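Local coordinates for HD domain protein (Enterococcus faecalis, PDB 4LRL) that probably hydrolyses deoxyribonucleoside triphosphates as a metal-dependent HD-domain phosphohydrolase whose activity is tuned allosterically by bound nucleotides, at residues C[279-289]-C[329-340]. Residues are numbered along the deposited sequence; the frame is centred on the assembly and turned at random.
Sequences LDHLLHRAKEL and FTQWMDVPDSIL
Arg285 takes hold of Asp337 side-on, one nitrogen to each carboxylate oxygen: NH2 gives a bond of 2.8 Å to OD1, on the syn side of that oxygen but tilted out of the carboxylate plane, and NE one of 3.0 Å to OD2 that is nearly straight at 171°. Both oxygens lie close to the guanidinium plane, but the carboxylate is turned 37° against it, and NE therefore meets OD2 from above the carboxylate plane. Leu340 N donates to Asp337 OD2 at 2.9 Å from the opposite face of that plane. That second bond makes Asp337 the N-cap of helix 338-348, so one carboxylate both caps this helix and ties it to helix 270-291. Ile339 CD1 lies over one guanidinium face and Leu289 CD2 near the rim of the other, so that the guanidinium is flanked on both faces by aliphatic carbons.

Away from the salt bridge, helix 270-291 packs through apolar side chains on helix 338-348 and on the end of helix 322-332, which carries Phe329 and Trp332, all within the HD-associated region. Leu340 is a knob in a hole formed by Leu282, Arg285, Ala286 and Leu289, its CD1 coming 3.6 Å from Leu282 O. With CG anti to the backbone N (chi1 171°), the Leu282 side chain brings its end nearer the rings, and its methyls part: CD2 sits squarely over the Phe329 face, 3.6 Å from the centroid, a CH-pi contact, while CD1 meets the edge of Trp332. Leu283 CD2 closes on the Phe329 edge, and Ala286 CB presses to 3.4 Å from Trp332 CH2.

Farther out, Trp332 NE1, on the pyrrole ring, is hydrogen-bonded to Leu299 O, which limits how the indole can turn, and Tyr384 OH bonds Arg285 NH1. Thr144 of helix 142-149 packs on Leu279 and Leu283.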
# COMPACT_ATOMS: atom_id res chain seq x y z
N LEU C 279 20.99 20.67 19.02
CA LEU C 279 20.97 19.85 20.22
C LEU C 279 22.39 19.63 20.78
O LEU C 279 22.60 19.72 21.99
CB LEU C 279 20.29 18.51 19.92
CG LEU C 279 20.26 17.42 21.00
CD1 LEU C 279 19.43 17.86 22.21
CD2 LEU C 279 19.70 16.14 20.40
N ASP C 280 23.34 19.33 19.90
CA ASP C 280 24.71 19.04 20.30
C ASP C 280 25.28 20.24 21.06
O ASP C 280 25.81 20.10 22.16
CB ASP C 280 25.57 18.68 19.08
CG ASP C 280 27.03 18.39 19.44
OD1 ASP C 280 27.42 17.21 19.42
OD2 ASP C 280 27.80 19.33 19.73
N HIS C 281 25.15 21.41 20.45
CA HIS C 281 25.74 22.62 21.00
C HIS C 281 25.02 23.11 22.24
O HIS C 281 25.63 23.66 23.16
CB HIS C 281 25.77 23.70 19.92
CG HIS C 281 26.73 23.41 18.81
ND1 HIS C 281 26.79 24.18 17.67
CD2 HIS C 281 27.67 22.45 18.67
CE1 HIS C 281 27.74 23.71 16.88
NE2 HIS C 281 28.29 22.66 17.46
N LEU C 282 23.70 22.89 22.26
CA LEU C 282 22.87 23.15 23.43
C LEU C 282 23.33 22.37 24.65
O LEU C 282 23.48 22.93 25.73
CB LEU C 282 21.41 22.82 23.11
CG LEU C 282 20.36 22.80 24.22
CD1 LEU C 282 20.25 24.17 24.86
CD2 LEU C 282 19.01 22.32 23.66
N LEU C 283 23.56 21.08 24.48
CA LEU C 283 24.02 20.25 25.58
C LEU C 283 25.44 20.64 25.96
O LEU C 283 25.80 20.63 27.14
CB LEU C 283 23.94 18.76 25.23
CG LEU C 283 22.54 18.17 25.00
CD1 LEU C 283 22.66 16.79 24.41
CD2 LEU C 283 21.72 18.13 26.28
N HIS C 284 26.24 20.99 24.96
CA HIS C 284 27.61 21.38 25.21
C HIS C 284 27.67 22.66 26.05
O HIS C 284 28.46 22.75 26.99
CB HIS C 284 28.38 21.55 23.90
CG HIS C 284 29.85 21.74 24.11
ND1 HIS C 284 30.58 22.69 23.42
CD2 HIS C 284 30.72 21.14 24.95
CE1 HIS C 284 31.84 22.65 23.81
NE2 HIS C 284 31.95 21.71 24.74
N ARG C 285 26.82 23.63 25.71
CA ARG C 285 26.75 24.90 26.41
C ARG C 285 26.34 24.71 27.86
O ARG C 285 26.89 25.34 28.75
CB ARG C 285 25.77 25.86 25.72
CG ARG C 285 25.77 27.29 26.27
CD ARG C 285 27.15 27.96 26.19
NE ARG C 285 27.10 29.35 26.65
CZ ARG C 285 28.17 30.14 26.81
NH1 ARG C 285 29.39 29.68 26.57
NH2 ARG C 285 28.02 31.39 27.24
N ALA C 286 25.35 23.84 28.08
CA ALA C 286 24.91 23.51 29.43
C ALA C 286 26.05 22.94 30.28
O ALA C 286 26.22 23.34 31.43
CB ALA C 286 23.75 22.55 29.38
N LYS C 287 26.83 22.03 29.70
CA LYS C 287 27.98 21.44 30.37
C LYS C 287 29.00 22.53 30.72
O LYS C 287 29.53 22.56 31.84
CB LYS C 287 28.61 20.36 29.48
CG LYS C 287 29.83 19.63 30.07
CD LYS C 287 30.13 18.33 29.29
CE LYS C 287 31.62 17.95 29.32
NZ LYS C 287 32.09 17.44 30.62
N GLU C 288 29.26 23.43 29.78
CA GLU C 288 30.25 24.49 29.97
C GLU C 288 29.83 25.46 31.05
O GLU C 288 30.66 25.89 31.86
CB GLU C 288 30.48 25.27 28.68
CG GLU C 288 31.35 24.54 27.69
CD GLU C 288 31.36 25.21 26.34
OE1 GLU C 288 30.29 25.72 25.92
OE2 GLU C 288 32.43 25.23 25.69
N LEU C 289 28.54 25.80 31.06
CA LEU C 289 27.99 26.73 32.03
C LEU C 289 28.05 26.14 33.44
O LEU C 289 28.36 26.85 34.40
CB LEU C 289 26.57 27.14 31.65
CG LEU C 289 26.40 28.15 30.50
CD1 LEU C 289 24.93 28.30 30.15
CD2 LEU C 289 27.02 29.50 30.83
N PHE C 329 15.20 21.74 28.76
CA PHE C 329 15.32 22.77 27.71
C PHE C 329 14.29 23.90 27.85
O PHE C 329 14.61 25.07 27.63
CB PHE C 329 15.22 22.16 26.30
CG PHE C 329 16.24 21.09 26.01
CD1 PHE C 329 16.00 20.18 24.99
CD2 PHE C 329 17.41 20.98 26.75
CE1 PHE C 329 16.93 19.19 24.70
CE2 PHE C 329 18.33 19.99 26.47
CZ PHE C 329 18.09 19.09 25.44
N THR C 330 13.06 23.55 28.23
CA THR C 330 12.02 24.53 28.51
C THR C 330 12.41 25.49 29.64
O THR C 330 12.26 26.70 29.49
CB THR C 330 10.66 23.85 28.77
OG1 THR C 330 10.28 23.12 27.61
CG2 THR C 330 9.57 24.88 29.11
N GLN C 331 12.94 24.97 30.75
CA GLN C 331 13.44 25.84 31.83
C GLN C 331 14.59 26.69 31.31
O GLN C 331 14.65 27.88 31.59
CB GLN C 331 13.95 25.05 33.03
CG GLN C 331 13.01 24.02 33.66
CD GLN C 331 13.80 22.94 34.39
OE1 GLN C 331 15.04 22.99 34.44
NE2 GLN C 331 13.10 21.95 34.95
N TRP C 332 15.49 26.08 30.54
CA TRP C 332 16.70 26.76 30.05
C TRP C 332 16.42 27.97 29.16
O TRP C 332 17.25 28.87 29.06
CB TRP C 332 17.66 25.80 29.33
CG TRP C 332 18.23 24.72 30.21
CD1 TRP C 332 18.09 24.60 31.56
CD2 TRP C 332 19.05 23.62 29.79
NE1 TRP C 332 18.76 23.49 32.01
CE2 TRP C 332 19.36 22.87 30.95
CE3 TRP C 332 19.56 23.21 28.56
CZ2 TRP C 332 20.15 21.72 30.91
CZ3 TRP C 332 20.35 22.06 28.52
CH2 TRP C 332 20.64 21.33 29.68
N MET C 333 15.26 27.98 28.52
CA MET C 333 14.82 29.14 27.75
C MET C 333 14.86 30.43 28.59
O MET C 333 15.01 31.51 28.04
CB MET C 333 13.41 28.92 27.17
CG MET C 333 13.41 28.16 25.83
SD MET C 333 11.78 27.94 25.07
CE MET C 333 11.22 29.64 24.91
N ASP C 334 14.77 30.28 29.91
CA ASP C 334 14.71 31.43 30.83
C ASP C 334 15.99 31.67 31.66
O ASP C 334 16.03 32.57 32.50
CB ASP C 334 13.49 31.30 31.74
CG ASP C 334 12.19 31.17 30.96
OD1 ASP C 334 12.07 31.81 29.89
OD2 ASP C 334 11.30 30.43 31.41
N VAL C 335 17.03 30.87 31.39
CA VAL C 335 18.35 31.01 32.01
C VAL C 335 19.09 32.24 31.44
O VAL C 335 19.04 32.47 30.23
CB VAL C 335 19.18 29.70 31.82
CG1 VAL C 335 20.69 29.93 31.99
CG2 VAL C 335 18.68 28.63 32.78
N PRO C 336 19.77 33.03 32.30
CA PRO C 336 20.41 34.25 31.80
C PRO C 336 21.78 34.00 31.15
O PRO C 336 22.81 34.50 31.60
CB PRO C 336 20.53 35.13 33.05
CG PRO C 336 20.62 34.18 34.16
CD PRO C 336 19.87 32.93 33.76
N ASP C 337 21.76 33.19 30.10
CA ASP C 337 22.85 33.11 29.15
C ASP C 337 22.19 33.20 27.79
O ASP C 337 21.25 32.46 27.50
CB ASP C 337 23.62 31.81 29.29
CG ASP C 337 24.70 31.65 28.23
OD1 ASP C 337 25.66 32.46 28.23
OD2 ASP C 337 24.58 30.73 27.38
N SER C 338 22.68 34.10 26.96
CA SER C 338 22.10 34.36 25.65
C SER C 338 22.13 33.12 24.75
O SER C 338 21.12 32.72 24.17
CB SER C 338 22.83 35.55 25.00
OG SER C 338 22.54 35.65 23.61
N ILE C 339 23.30 32.49 24.66
CA ILE C 339 23.52 31.34 23.81
C ILE C 339 22.66 30.14 24.20
O ILE C 339 22.01 29.53 23.34
CB ILE C 339 25.03 30.98 23.76
CG1 ILE C 339 25.81 32.07 23.01
CG2 ILE C 339 25.26 29.60 23.12
CD1 ILE C 339 27.32 32.01 23.19
N LEU C 340 22.64 29.81 25.49
CA LEU C 340 21.87 28.66 25.97
C LEU C 340 20.37 28.87 25.76
O LEU C 340 19.69 28.01 25.19
CB LEU C 340 22.17 28.34 27.44
CG LEU C 340 21.54 27.02 27.93
CD1 LEU C 340 22.42 25.82 27.56
CD2 LEU C 340 21.26 27.04 29.42